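Local coordinates for penicillin-binding protein PbpB (Mycobacterium tuberculosis, PDB 6KGU) that builds cross-linked peptidoglycan of the mycobacterial cell wall from lipid intermediates and is a target of beta-lactam antibiotics, at residues Val22-Asp27 with Glu232-Ala237; Tyr204-Val209 with Asp239-Pro244; Ser277-His282 with Gln334-Glu339; Glu289-Pro294 with Thr318-Lys323; Lys413-Pro418 with Thr423-Pro428. All blocks are in the same frame, centred on the assembly; numbering follows the deposited sequence.

Interaction 1 (Val22-Asp27 with Glu232-Ala237); sequences VDRNND and EVLAMA
Arg24 reaches from a tight turn to Glu232 with the end of its guanidinium, so that NH1 and NH2 both donate to the same carboxylate oxygen, OE1. The salt bridge measures 3.0 Å from Arg24 NH1 to Glu232 OE1 and 3.1 Å from Arg24 NH2 to that OE1. CG of the arginine stands between its backbone N and carbonyl carbon (chi1 73°), and a bend at chi3 turns the guanidinium toward the glutamate. OE1 lies in the guanidinium plane, yet the carboxylate is turned 65° from it: NH1 meets OE1 from above the carboxylate plane, NH2 nearly along the C-O axis. Each end has a further partner: Arg24 NH1 also donates to Thr196 O, while Glu232 OE2 takes the ammonium of Lys413. Leu234 adds a methyl, CD2, 3.6 Å from Arg24 NH1. The arginine leaves a type I turn, Asp23 to Asn26, where the short aspartate folds back as an Asx turn, OD1 accepting from Asn25 N at 2.9 Å. The contact joins the loop before strand 28-36 to the edge strand 233-238 of the transpeptidase sheet. With Arg24 and Lys413 on its two oxygens, the buried Glu232 is probably held as a carboxylate.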
# COMPACT_ATOMS: atom_id res chain seq x y z
N VAL A 22 9.55 -4.75 19.42
CA VAL A 22 10.35 -5.70 18.65
C VAL A 22 9.58 -6.08 17.40
O VAL A 22 8.38 -5.88 17.29
CB VAL A 22 10.72 -6.96 19.48
CG1 VAL A 22 11.32 -6.57 20.83
CG2 VAL A 22 9.49 -7.85 19.70
N ASP A 23 10.30 -6.66 16.43
CA ASP A 23 9.66 -7.11 15.20
C ASP A 23 9.12 -8.53 15.40
O ASP A 23 9.21 -9.09 16.50
CB ASP A 23 10.62 -6.98 14.01
CG ASP A 23 11.60 -8.18 13.87
OD1 ASP A 23 11.75 -9.00 14.80
OD2 ASP A 23 12.24 -8.29 12.79
N ARG A 24 8.54 -9.11 14.35
CA ARG A 24 7.86 -10.40 14.48
C ARG A 24 8.80 -11.51 14.95
O ARG A 24 8.33 -12.51 15.52
CB ARG A 24 7.20 -10.79 13.15
CG ARG A 24 8.15 -11.23 12.03
CD ARG A 24 7.40 -11.42 10.69
NE ARG A 24 6.39 -12.48 10.72
CZ ARG A 24 5.07 -12.30 10.67
NH1 ARG A 24 4.56 -11.08 10.58
NH2 ARG A 24 4.26 -13.34 10.70
N ASN A 25 10.10 -11.35 14.75
CA ASN A 25 11.09 -12.33 15.18
C ASN A 25 11.84 -11.90 16.42
O ASN A 25 12.92 -12.42 16.70
CB ASN A 25 12.06 -12.62 14.03
CG ASN A 25 11.34 -13.04 12.77
OD1 ASN A 25 10.47 -13.92 12.80
ND2 ASN A 25 11.69 -12.43 11.64
N ASN A 26 11.30 -10.93 17.16
CA ASN A 26 11.85 -10.41 18.41
C ASN A 26 13.15 -9.64 18.22
O ASN A 26 13.86 -9.39 19.19
CB ASN A 26 12.04 -11.52 19.45
CG ASN A 26 10.80 -11.72 20.28
OD1 ASN A 26 9.83 -12.33 19.84
ND2 ASN A 26 10.82 -11.16 21.49
N ASP A 27 13.48 -9.23 17.01
CA ASP A 27 14.58 -8.30 16.81
C ASP A 27 14.19 -6.93 17.33
O ASP A 27 13.15 -6.38 16.95
CB ASP A 27 14.96 -8.23 15.34
CG ASP A 27 16.25 -7.51 15.10
OD1 ASP A 27 17.23 -7.78 15.84
OD2 ASP A 27 16.30 -6.64 14.20
N GLU A 232 -0.97 -9.08 7.25
CA GLU A 232 -0.07 -8.47 8.21
C GLU A 232 0.91 -7.56 7.48
O GLU A 232 1.30 -7.82 6.34
CB GLU A 232 0.67 -9.54 9.02
CG GLU A 232 -0.23 -10.32 9.98
CD GLU A 232 0.54 -11.26 10.90
OE1 GLU A 232 1.63 -11.75 10.51
OE2 GLU A 232 0.05 -11.52 12.02
N VAL A 233 1.28 -6.47 8.14
CA VAL A 233 2.20 -5.49 7.58
C VAL A 233 3.63 -5.97 7.81
O VAL A 233 4.13 -5.94 8.94
CB VAL A 233 1.99 -4.11 8.20
CG1 VAL A 233 3.05 -3.14 7.67
CG2 VAL A 233 0.55 -3.61 7.90
N LEU A 234 4.30 -6.40 6.73
CA LEU A 234 5.68 -6.87 6.82
C LEU A 234 6.70 -5.75 6.63
O LEU A 234 7.82 -5.85 7.14
CB LEU A 234 5.93 -7.96 5.76
CG LEU A 234 5.08 -9.24 5.83
CD1 LEU A 234 5.59 -10.30 4.85
CD2 LEU A 234 5.05 -9.81 7.26
N ALA A 235 6.34 -4.70 5.89
CA ALA A 235 7.20 -3.53 5.74
C ALA A 235 6.31 -2.33 5.45
O ALA A 235 5.31 -2.45 4.74
CB ALA A 235 8.23 -3.70 4.61
N MET A 236 6.68 -1.18 6.00
CA MET A 236 5.97 0.07 5.72
C MET A 236 7.03 1.16 5.80
O MET A 236 7.61 1.38 6.86
CB MET A 236 4.83 0.31 6.72
CG MET A 236 4.01 1.56 6.49
SD MET A 236 2.63 1.76 7.68
CE MET A 236 1.39 0.72 6.90
N ALA A 237 7.31 1.81 4.68
CA ALA A 237 8.45 2.73 4.64
C ALA A 237 8.14 3.96 3.80
O ALA A 237 7.36 3.92 2.85
CB ALA A 237 9.70 2.05 4.08

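Interaction 2 (Tyr204-Val209 with Asp239-Pro244); sequences YVQQQV and DNTFDP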
# COMPACT_ATOMS: atom_id res chain seq x y z
N TYR A 204 15.42 -3.57 3.79
CA TYR A 204 15.64 -3.55 2.35
C TYR A 204 14.64 -2.62 1.67
O TYR A 204 15.01 -1.80 0.82
CB TYR A 204 15.51 -4.97 1.77
CG TYR A 204 15.88 -5.06 0.31
CD1 TYR A 204 17.20 -5.18 -0.09
CD2 TYR A 204 14.90 -5.05 -0.66
CE1 TYR A 204 17.55 -5.26 -1.44
CE2 TYR A 204 15.22 -5.13 -2.01
CZ TYR A 204 16.55 -5.23 -2.39
OH TYR A 204 16.86 -5.31 -3.73
N VAL A 205 13.36 -2.73 2.03
CA VAL A 205 12.34 -1.89 1.40
C VAL A 205 12.61 -0.41 1.71
O VAL A 205 12.53 0.44 0.83
CB VAL A 205 10.94 -2.33 1.86
CG1 VAL A 205 9.87 -1.31 1.40
CG2 VAL A 205 10.64 -3.74 1.29
N GLN A 206 12.98 -0.10 2.96
CA GLN A 206 13.18 1.30 3.34
C GLN A 206 14.35 1.92 2.57
O GLN A 206 14.26 3.06 2.11
CB GLN A 206 13.41 1.41 4.85
CG GLN A 206 13.42 2.85 5.39
CD GLN A 206 13.30 2.93 6.91
OE1 GLN A 206 12.75 2.02 7.56
NE2 GLN A 206 13.85 4.00 7.49
N GLN A 207 15.44 1.16 2.41
CA GLN A 207 16.56 1.62 1.59
C GLN A 207 16.15 1.79 0.14
O GLN A 207 16.49 2.78 -0.51
CB GLN A 207 17.70 0.62 1.67
CG GLN A 207 18.44 0.58 2.96
CD GLN A 207 19.54 -0.44 2.82
OE1 GLN A 207 19.29 -1.66 2.87
NE2 GLN A 207 20.75 0.04 2.57
N GLN A 208 15.47 0.79 -0.42
CA GLN A 208 15.05 0.90 -1.81
C GLN A 208 14.11 2.09 -2.01
O GLN A 208 14.16 2.75 -3.06
CB GLN A 208 14.39 -0.41 -2.26
CG GLN A 208 15.43 -1.55 -2.48
CD GLN A 208 16.24 -1.36 -3.76
OE1 GLN A 208 15.74 -0.81 -4.75
NE2 GLN A 208 17.47 -1.83 -3.76
N VAL A 209 13.29 2.42 -1.00
CA VAL A 209 12.41 3.57 -1.15
C VAL A 209 13.24 4.86 -1.19
O VAL A 209 12.92 5.79 -1.95
CB VAL A 209 11.37 3.58 -0.01
CG1 VAL A 209 10.86 4.99 0.26
CG2 VAL A 209 10.21 2.64 -0.37
N ASP A 239 10.54 7.62 2.32
CA ASP A 239 11.86 8.22 2.22
C ASP A 239 12.04 9.25 3.33
O ASP A 239 11.08 9.69 3.97
CB ASP A 239 12.02 8.90 0.86
CG ASP A 239 11.19 10.18 0.75
OD1 ASP A 239 9.94 10.08 0.70
OD2 ASP A 239 11.80 11.27 0.70
N ASN A 240 13.31 9.63 3.56
CA ASN A 240 13.63 10.79 4.40
C ASN A 240 13.21 10.58 5.86
O ASN A 240 12.84 11.54 6.55
CB ASN A 240 12.97 12.06 3.84
CG ASN A 240 13.60 13.34 4.37
OD1 ASN A 240 14.78 13.37 4.71
ND2 ASN A 240 12.80 14.41 4.45
N THR A 241 13.26 9.33 6.34
CA THR A 241 12.74 8.99 7.66
C THR A 241 13.65 9.52 8.75
O THR A 241 14.87 9.32 8.72
CB THR A 241 12.60 7.47 7.81
OG1 THR A 241 11.81 6.94 6.74
CG2 THR A 241 11.95 7.13 9.14
N PHE A 242 13.05 10.14 9.77
CA PHE A 242 13.84 10.75 10.83
C PHE A 242 14.53 9.69 11.69
O PHE A 242 14.25 8.49 11.62
CB PHE A 242 12.96 11.63 11.70
CG PHE A 242 12.19 10.88 12.77
CD1 PHE A 242 11.23 9.94 12.42
CD2 PHE A 242 12.41 11.15 14.11
CE1 PHE A 242 10.50 9.26 13.40
CE2 PHE A 242 11.69 10.48 15.08
CZ PHE A 242 10.72 9.54 14.72
N ASP A 243 15.44 10.16 12.52
CA ASP A 243 16.19 9.28 13.41
C ASP A 243 15.80 9.56 14.85
O ASP A 243 16.22 10.58 15.41
CB ASP A 243 17.70 9.47 13.21
CG ASP A 243 18.53 8.54 14.05
OD1 ASP A 243 17.99 7.81 14.93
OD2 ASP A 243 19.76 8.55 13.85
N PRO A 244 15.00 8.69 15.48
CA PRO A 244 14.56 8.97 16.86
C PRO A 244 15.67 8.87 17.90
O PRO A 244 15.42 9.22 19.06
CB PRO A 244 13.48 7.91 17.10
CG PRO A 244 13.89 6.76 16.22
CD PRO A 244 14.53 7.39 14.99
O HOH W 1 14.49 6.51 5.28
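Gln206 extends from helix 199-216 to Thr241 and brings its amide across the threonine side chain at about a right angle. From CB the chain runs on through CG, which lies opposite the backbone N (chi1 -171°), and stays extended to CD, a shape that carries the amide beyond the helix surface. At the tip, NE2 lies 3.7 Å from Thr241 CB and equally far from Thr241 OG1, a van der Waals approach; its hydrogen bond goes to Ser132 O. A water accepts from Thr241 N at 3.3 Å and, weakly, from Gln206 NE2 at 3.4 Å, bridging helix and loop. The other amide atom, OE1, accepts from Ala134 N and Gln202 NE2, so glutamine serves here as donor and acceptor at once. This helix packs against the antiparallel sheet of the transpeptidase domain, and segment 239-244 is the loop that follows its edge strand 233-238. One turn further along the helix, Val209 points at the start of that loop: CG1 sits 3.4 Å from Asp239 N and 4.1 Å from Asp239 CB. Branched and apolar, Val209 also touches Val221 and Ala223 of the neighbouring strand. The Asp239 carboxylate turns to the same strand, where OD1 accepts from Val221 N.

Interaction 3 (Ser277-His282 with Gln334-Glu339); sequences SAVIEH and QRVGPE
Val336 presses its CG2 methyl against Ala278 and Val279, the three residues that carry this helix-to-helix contact in the transpeptidase domain. The last turn of helix 272-281, the helix that begins just after the serine thought to form the acyl-ester, meets the end of helix 326-336. Ala278 CB lies 3.9 Å from Val336 CG2 and 4.0 Å from Val336 CG1, so both valine branches straddle the alanine methyl. The small side chain lets the valine come close to the helix backbone: Val336 CG2 also stands 3.8 Å from Val279 N. Val279 and Val336 cross at about a right angle. In Val336, CG1 lies opposite the backbone N (chi1 173°), which leaves CG2 beside that N and directed at the neighbouring helix. The side chains that meet are all apolar and buried, as suits the interior between two helices.

Outside this shell, Met344 covers Ala278 and Tyr341 covers Val336, both from helix 338-347. Gly337 separates that helix from helix 326-336: its positive phi of 90°, a backbone shape glycine takes easily, ends one helix, and the residue stands at the N-cap of the next. Glu281 turns elsewhere, its OE1 accepting from Ser435 N and Thr438 OG1. Arg335, next to the valine, stretches out to a salt bridge with Glu289 and gives NH1 to Leu284 O. Closest between the two valine side chains are Val279 CG2 and Val336 CG2, 4.0 Å apart.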
# COMPACT_ATOMS: atom_id res chain seq x y z
N SER A 277 -12.61 -6.58 -11.05
CA SER A 277 -13.20 -7.56 -10.15
C SER A 277 -14.71 -7.59 -10.29
O SER A 277 -15.32 -8.66 -10.31
CB SER A 277 -12.81 -7.22 -8.71
OG SER A 277 -11.40 -7.25 -8.54
N ALA A 278 -15.33 -6.42 -10.40
CA ALA A 278 -16.78 -6.38 -10.50
C ALA A 278 -17.26 -7.02 -11.80
O ALA A 278 -18.18 -7.85 -11.79
CB ALA A 278 -17.27 -4.93 -10.39
N VAL A 279 -16.64 -6.66 -12.93
CA VAL A 279 -17.13 -7.17 -14.20
C VAL A 279 -16.95 -8.69 -14.29
O VAL A 279 -17.79 -9.38 -14.88
CB VAL A 279 -16.46 -6.40 -15.37
CG1 VAL A 279 -15.22 -7.11 -15.88
CG2 VAL A 279 -17.44 -6.16 -16.51
N ILE A 280 -15.89 -9.24 -13.69
CA ILE A 280 -15.72 -10.69 -13.69
C ILE A 280 -16.68 -11.35 -12.70
O ILE A 280 -17.33 -12.36 -13.01
CB ILE A 280 -14.25 -11.07 -13.39
CG1 ILE A 280 -13.31 -10.55 -14.47
CG2 ILE A 280 -14.12 -12.59 -13.19
CD1 ILE A 280 -13.54 -11.16 -15.86
N GLU A 281 -16.78 -10.78 -11.48
CA GLU A 281 -17.57 -11.41 -10.42
C GLU A 281 -19.04 -11.53 -10.80
O GLU A 281 -19.71 -12.51 -10.47
CB GLU A 281 -17.44 -10.63 -9.11
CG GLU A 281 -18.38 -11.10 -7.99
CD GLU A 281 -17.92 -12.37 -7.28
OE1 GLU A 281 -16.83 -12.90 -7.59
OE2 GLU A 281 -18.66 -12.84 -6.38
N HIS A 282 -19.57 -10.53 -11.49
CA HIS A 282 -20.96 -10.60 -11.91
C HIS A 282 -21.13 -11.25 -13.29
O HIS A 282 -22.22 -11.21 -13.85
CB HIS A 282 -21.57 -9.21 -11.89
CG HIS A 282 -21.53 -8.58 -10.53
ND1 HIS A 282 -22.19 -9.12 -9.45
CD2 HIS A 282 -20.89 -7.48 -10.07
CE1 HIS A 282 -21.98 -8.37 -8.38
NE2 HIS A 282 -21.18 -7.38 -8.73
N GLN A 334 -19.91 0.25 -17.39
CA GLN A 334 -21.32 0.46 -17.74
C GLN A 334 -22.12 -0.82 -17.63
O GLN A 334 -23.31 -0.78 -17.31
CB GLN A 334 -21.46 1.02 -19.16
CG GLN A 334 -21.06 2.48 -19.35
CD GLN A 334 -21.15 2.90 -20.81
OE1 GLN A 334 -21.78 2.22 -21.62
NE2 GLN A 334 -20.50 4.01 -21.17
N ARG A 335 -21.49 -1.98 -17.89
CA ARG A 335 -22.19 -3.24 -17.70
C ARG A 335 -22.47 -3.49 -16.23
O ARG A 335 -23.53 -4.02 -15.87
CB ARG A 335 -21.38 -4.40 -18.29
CG ARG A 335 -20.82 -4.15 -19.68
CD ARG A 335 -20.05 -5.38 -20.18
NE ARG A 335 -19.64 -5.25 -21.58
CZ ARG A 335 -19.04 -6.21 -22.28
NH1 ARG A 335 -18.79 -7.38 -21.70
NH2 ARG A 335 -18.69 -6.01 -23.55
N VAL A 336 -21.53 -3.11 -15.36
CA VAL A 336 -21.68 -3.32 -13.93
C VAL A 336 -22.82 -2.47 -13.37
O VAL A 336 -23.66 -2.95 -12.61
CB VAL A 336 -20.36 -3.01 -13.21
CG1 VAL A 336 -20.53 -3.06 -11.70
CG2 VAL A 336 -19.27 -3.98 -13.66
N GLY A 337 -22.85 -1.18 -13.74
CA GLY A 337 -23.82 -0.26 -13.20
C GLY A 337 -23.32 0.42 -11.93
O GLY A 337 -22.46 -0.10 -11.22
N PRO A 338 -23.87 1.61 -11.63
CA PRO A 338 -23.41 2.37 -10.45
C PRO A 338 -23.58 1.64 -9.13
O PRO A 338 -22.67 1.67 -8.29
CB PRO A 338 -24.28 3.64 -10.50
CG PRO A 338 -24.66 3.78 -11.92
CD PRO A 338 -24.81 2.39 -12.47
N GLU A 339 -24.73 0.99 -8.92
CA GLU A 339 -25.01 0.36 -7.63
C GLU A 339 -24.05 -0.78 -7.33
O GLU A 339 -23.47 -0.85 -6.24
CB GLU A 339 -26.45 -0.16 -7.60
CG GLU A 339 -27.48 0.93 -7.36
CD GLU A 339 -28.78 0.38 -6.80
OE1 GLU A 339 -29.27 -0.64 -7.33
OE2 GLU A 339 -29.29 0.94 -5.81

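Interaction 4 (Glu289-Pro294 with Thr318-Lys323); sequences EVLQVP and TGVFGK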
# COMPACT_ATOMS: atom_id res chain seq x y z
N GLU A 289 -12.61 -11.93 -23.79
CA GLU A 289 -13.61 -11.27 -24.61
C GLU A 289 -12.94 -10.17 -25.45
O GLU A 289 -12.24 -9.31 -24.91
CB GLU A 289 -14.73 -10.66 -23.75
CG GLU A 289 -15.77 -9.90 -24.61
CD GLU A 289 -16.89 -9.22 -23.82
OE1 GLU A 289 -17.00 -9.42 -22.59
OE2 GLU A 289 -17.65 -8.45 -24.44
N VAL A 290 -13.12 -10.24 -26.77
CA VAL A 290 -12.66 -9.19 -27.68
C VAL A 290 -13.65 -8.03 -27.62
O VAL A 290 -14.83 -8.18 -27.96
CB VAL A 290 -12.53 -9.74 -29.11
CG1 VAL A 290 -12.06 -8.63 -30.07
CG2 VAL A 290 -11.57 -10.95 -29.13
N LEU A 291 -13.17 -6.86 -27.19
CA LEU A 291 -13.99 -5.66 -27.15
C LEU A 291 -13.69 -4.78 -28.36
O LEU A 291 -12.83 -5.07 -29.18
CB LEU A 291 -13.72 -4.91 -25.85
CG LEU A 291 -13.83 -5.80 -24.61
CD1 LEU A 291 -13.12 -5.15 -23.43
CD2 LEU A 291 -15.29 -6.07 -24.28
N GLN A 292 -14.44 -3.68 -28.48
CA GLN A 292 -14.21 -2.65 -29.48
C GLN A 292 -14.11 -1.33 -28.73
O GLN A 292 -15.12 -0.82 -28.23
CB GLN A 292 -15.33 -2.61 -30.52
CG GLN A 292 -15.57 -3.94 -31.26
CD GLN A 292 -14.30 -4.47 -31.92
OE1 GLN A 292 -13.54 -3.72 -32.52
NE2 GLN A 292 -14.07 -5.77 -31.80
N VAL A 293 -12.91 -0.77 -28.64
CA VAL A 293 -12.67 0.33 -27.71
C VAL A 293 -12.31 1.58 -28.53
O VAL A 293 -11.23 1.64 -29.13
CB VAL A 293 -11.57 -0.02 -26.70
CG1 VAL A 293 -11.41 1.08 -25.64
CG2 VAL A 293 -11.90 -1.39 -26.04
N PRO A 294 -13.18 2.58 -28.58
CA PRO A 294 -12.84 3.84 -29.26
C PRO A 294 -11.85 4.66 -28.45
O PRO A 294 -11.61 4.41 -27.27
CB PRO A 294 -14.18 4.57 -29.38
CG PRO A 294 -15.01 4.00 -28.26
CD PRO A 294 -14.59 2.55 -28.14
N THR A 318 -8.67 -8.42 -20.96
CA THR A 318 -7.30 -8.44 -20.43
C THR A 318 -6.51 -7.22 -20.89
O THR A 318 -5.89 -6.52 -20.08
CB THR A 318 -6.63 -9.75 -20.84
OG1 THR A 318 -7.24 -10.82 -20.12
CG2 THR A 318 -5.12 -9.73 -20.53
N GLY A 319 -6.55 -6.92 -22.19
CA GLY A 319 -5.82 -5.78 -22.71
C GLY A 319 -6.30 -4.44 -22.19
O GLY A 319 -5.52 -3.49 -22.10
N VAL A 320 -7.59 -4.32 -21.88
CA VAL A 320 -8.11 -3.06 -21.35
C VAL A 320 -7.38 -2.70 -20.06
O VAL A 320 -6.95 -1.56 -19.87
CB VAL A 320 -9.63 -3.15 -21.13
CG1 VAL A 320 -10.08 -2.07 -20.13
CG2 VAL A 320 -10.36 -3.01 -22.45
N PHE A 321 -7.22 -3.67 -19.18
CA PHE A 321 -6.47 -3.43 -17.95
C PHE A 321 -4.96 -3.51 -18.16
O PHE A 321 -4.22 -2.74 -17.54
CB PHE A 321 -6.98 -4.40 -16.88
CG PHE A 321 -8.46 -4.23 -16.63
CD1 PHE A 321 -8.93 -3.07 -16.02
CD2 PHE A 321 -9.38 -5.18 -17.05
CE1 PHE A 321 -10.30 -2.87 -15.79
CE2 PHE A 321 -10.75 -5.00 -16.82
CZ PHE A 321 -11.20 -3.83 -16.19
N GLY A 322 -4.50 -4.36 -19.08
CA GLY A 322 -3.07 -4.44 -19.34
C GLY A 322 -2.51 -3.18 -19.98
O GLY A 322 -1.39 -2.76 -19.66
N LYS A 323 -3.27 -2.54 -20.87
CA LYS A 323 -2.87 -1.29 -21.52
C LYS A 323 -3.42 -0.06 -20.80
O LYS A 323 -2.98 1.05 -21.11
CB LYS A 323 -3.31 -1.26 -22.99
CG LYS A 323 -2.56 -2.27 -23.87
CD LYS A 323 -2.67 -1.98 -25.35
CE LYS A 323 -2.03 -3.09 -26.19
NZ LYS A 323 -0.55 -3.21 -25.96
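Leu291 and Val293 both lean on Val320, a single valine of helix 317-323, in the part of the transpeptidase domain where an extended strand-like loop passes over a short helix. The loop comes in at Glu289, whose OE1 makes a hydrogen bond with Ser285 OG. Two residues on, Leu291 points at the helix. Its CG lies opposite the carbonyl carbon (chi1 -50°), and CD1 comes down on Val320 CG2 at 3.6 Å, the two side chains crossing at about a right angle. Val320 holds its methyls apart: CG2 receives the loop, while CG1 sits over the centre of the Phe321 ring, 4.2 Å above its plane. Phe321 in turn touches Lys272, a residue of the apparent SxxK motif, and the Val320 side chain is about 10 Å from that of Ser269, probably the acylated serine, and from the bound aztreonam. Because the backbone is extended, Leu291 and Val293, both apolar and buried, fall on the helix side and Gln292 on the other. Val293 also touches Val327 of the following helix. Its contact with the short helix is looser than that of the leucine, with Val293 CG2 4.2 Å from Val320 CG2.

Interaction 5 (Lys413-Pro418 with Thr423-Pro428); sequences KATVAP and TEEPRP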
# COMPACT_ATOMS: atom_id res chain seq x y z
N LYS A 413 1.35 -7.60 16.19
CA LYS A 413 1.15 -9.05 16.18
C LYS A 413 0.75 -9.58 17.55
O LYS A 413 -0.11 -10.47 17.65
CB LYS A 413 2.43 -9.76 15.70
CG LYS A 413 2.18 -11.23 15.35
CD LYS A 413 3.21 -11.77 14.38
CE LYS A 413 2.93 -13.23 14.02
NZ LYS A 413 1.55 -13.44 13.48
N ALA A 414 1.34 -9.06 18.62
CA ALA A 414 1.15 -9.61 19.95
C ALA A 414 1.74 -8.65 20.98
O ALA A 414 2.44 -7.69 20.64
CB ALA A 414 1.82 -10.99 20.08
N THR A 415 1.43 -8.90 22.25
CA THR A 415 2.05 -8.21 23.36
C THR A 415 2.51 -9.22 24.40
O THR A 415 1.83 -10.22 24.66
CB THR A 415 1.10 -7.21 24.03
OG1 THR A 415 -0.02 -7.92 24.56
CG2 THR A 415 0.60 -6.19 23.03
N VAL A 416 3.67 -8.96 25.01
CA VAL A 416 4.25 -9.86 25.99
C VAL A 416 4.22 -9.16 27.34
O VAL A 416 4.81 -8.08 27.52
CB VAL A 416 5.67 -10.28 25.61
CG1 VAL A 416 6.20 -11.29 26.62
CG2 VAL A 416 5.67 -10.85 24.20
N ALA A 417 3.54 -9.79 28.30
CA ALA A 417 3.40 -9.25 29.64
C ALA A 417 4.72 -9.38 30.38
O ALA A 417 5.60 -10.14 29.97
CB ALA A 417 2.28 -9.99 30.38
N PRO A 418 4.90 -8.62 31.47
CA PRO A 418 6.17 -8.69 32.21
C PRO A 418 6.55 -10.09 32.69
O PRO A 418 7.75 -10.38 32.79
CB PRO A 418 5.93 -7.73 33.39
CG PRO A 418 4.95 -6.75 32.87
CD PRO A 418 4.04 -7.52 31.96
N THR A 423 0.30 -12.81 24.51
CA THR A 423 -1.07 -12.79 24.00
C THR A 423 -1.05 -12.30 22.55
O THR A 423 -0.63 -11.17 22.29
CB THR A 423 -1.96 -11.89 24.85
OG1 THR A 423 -1.90 -12.32 26.22
CG2 THR A 423 -3.42 -11.93 24.38
N GLU A 424 -1.49 -13.14 21.61
CA GLU A 424 -1.60 -12.69 20.23
C GLU A 424 -2.69 -11.63 20.09
O GLU A 424 -3.71 -11.67 20.78
CB GLU A 424 -1.92 -13.86 19.28
CG GLU A 424 -0.94 -14.99 19.35
CD GLU A 424 0.48 -14.55 19.04
OE1 GLU A 424 0.72 -14.09 17.90
OE2 GLU A 424 1.34 -14.65 19.94
N GLU A 425 -2.47 -10.70 19.17
CA GLU A 425 -3.53 -9.75 18.84
C GLU A 425 -4.69 -10.48 18.17
O GLU A 425 -4.47 -11.36 17.34
CB GLU A 425 -3.00 -8.66 17.90
CG GLU A 425 -2.19 -7.61 18.60
CD GLU A 425 -3.04 -6.79 19.54
OE1 GLU A 425 -3.93 -6.07 19.04
OE2 GLU A 425 -2.85 -6.90 20.77
N PRO A 426 -5.93 -10.13 18.50
CA PRO A 426 -7.07 -10.75 17.82
C PRO A 426 -7.05 -10.46 16.33
O PRO A 426 -6.80 -9.33 15.91
CB PRO A 426 -8.29 -10.13 18.51
CG PRO A 426 -7.79 -8.90 19.18
CD PRO A 426 -6.35 -9.16 19.53
N ARG A 427 -7.28 -11.49 15.54
CA ARG A 427 -7.31 -11.34 14.09
C ARG A 427 -8.60 -10.66 13.66
O ARG A 427 -9.66 -10.93 14.21
CB ARG A 427 -7.19 -12.70 13.42
CG ARG A 427 -5.86 -13.38 13.71
CD ARG A 427 -4.72 -12.55 13.13
NE ARG A 427 -4.86 -12.45 11.69
CZ ARG A 427 -4.48 -11.41 10.95
NH1 ARG A 427 -3.94 -10.32 11.51
NH2 ARG A 427 -4.68 -11.46 9.65
N PRO A 428 -8.55 -9.75 12.69
CA PRO A 428 -9.78 -9.12 12.21
C PRO A 428 -10.61 -10.11 11.41
O PRO A 428 -10.10 -11.12 10.91
CB PRO A 428 -9.27 -7.97 11.33
CG PRO A 428 -7.96 -8.48 10.79
CD PRO A 428 -7.37 -9.37 11.87
O HOH W 2 -0.41 -13.67 15.48
O HOH W 3 -2.07 -11.47 15.47
O HOH W 4 0.32 -11.48 27.47
O HOH W 5 -2.05 -8.70 22.43
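Thr415 and Thr423 form the hydrogen-bonded pair of a beta hairpin, strands 412-416 and 422-424, at the edge of the mixed sheet. Here the backbones fit closely. Thr415 N donates to Thr423 O at 3.1 Å, and Thr423 N returns a bond to Thr415 O at 3.0 Å that is almost straight, 174° at the hydrogen. Beyond the non-hydrogen-bonded pair Ala414 and Glu424, Glu425 N gives a third bond, 2.8 Å to Lys413 O, and Glu425 CB and CG lie against that Lys413 O, CB at 3.4 Å. Ala414, small enough for this tight place, brings CB to 3.3 Å from Thr423 O.

The polar side chains form the looser side. Lys413 NZ stays 4.5 Å from Glu424 OE1, beyond a salt bridge, and a water bridges the two. The ammonium has its direct partner in Glu232, and Glu424 pairs with Arg422. Threonine, branched at CB, suits an extended strand, and both hydroxyls take up water at the sheet edge. The water at Thr415 OG1 also donates to Thr423 O and, at 2.6 Å, to Glu425 OE2, whose chain bends at chi2 (-67°) toward it. The register thus rests on backbone bonds, while water mediates between the charged and hydroxyl groups.

From the N terminus, the loop after strand 21-22 meets strand 233-238 in interaction 1, closing a span of about 200 residues and joining a part of the dimerisation-domain family to the transpeptidase domain. Interaction 2 crosses it, because helix 199-216 comes before strand 233-238 and its partner loop after; the two touch where Ala237 packs on Gln206. Further on, interaction 3 joins helix 272-281 to helix 326-336 and encloses interaction 4 within its span, the salt bridge from Arg335 to Glu289 tying them together. The hairpin of interaction 5 closes last and locally, yet Lys413 binds Glu232 of interaction 1. Interactions 3 and 4 lie across the chain's centre from interaction 1.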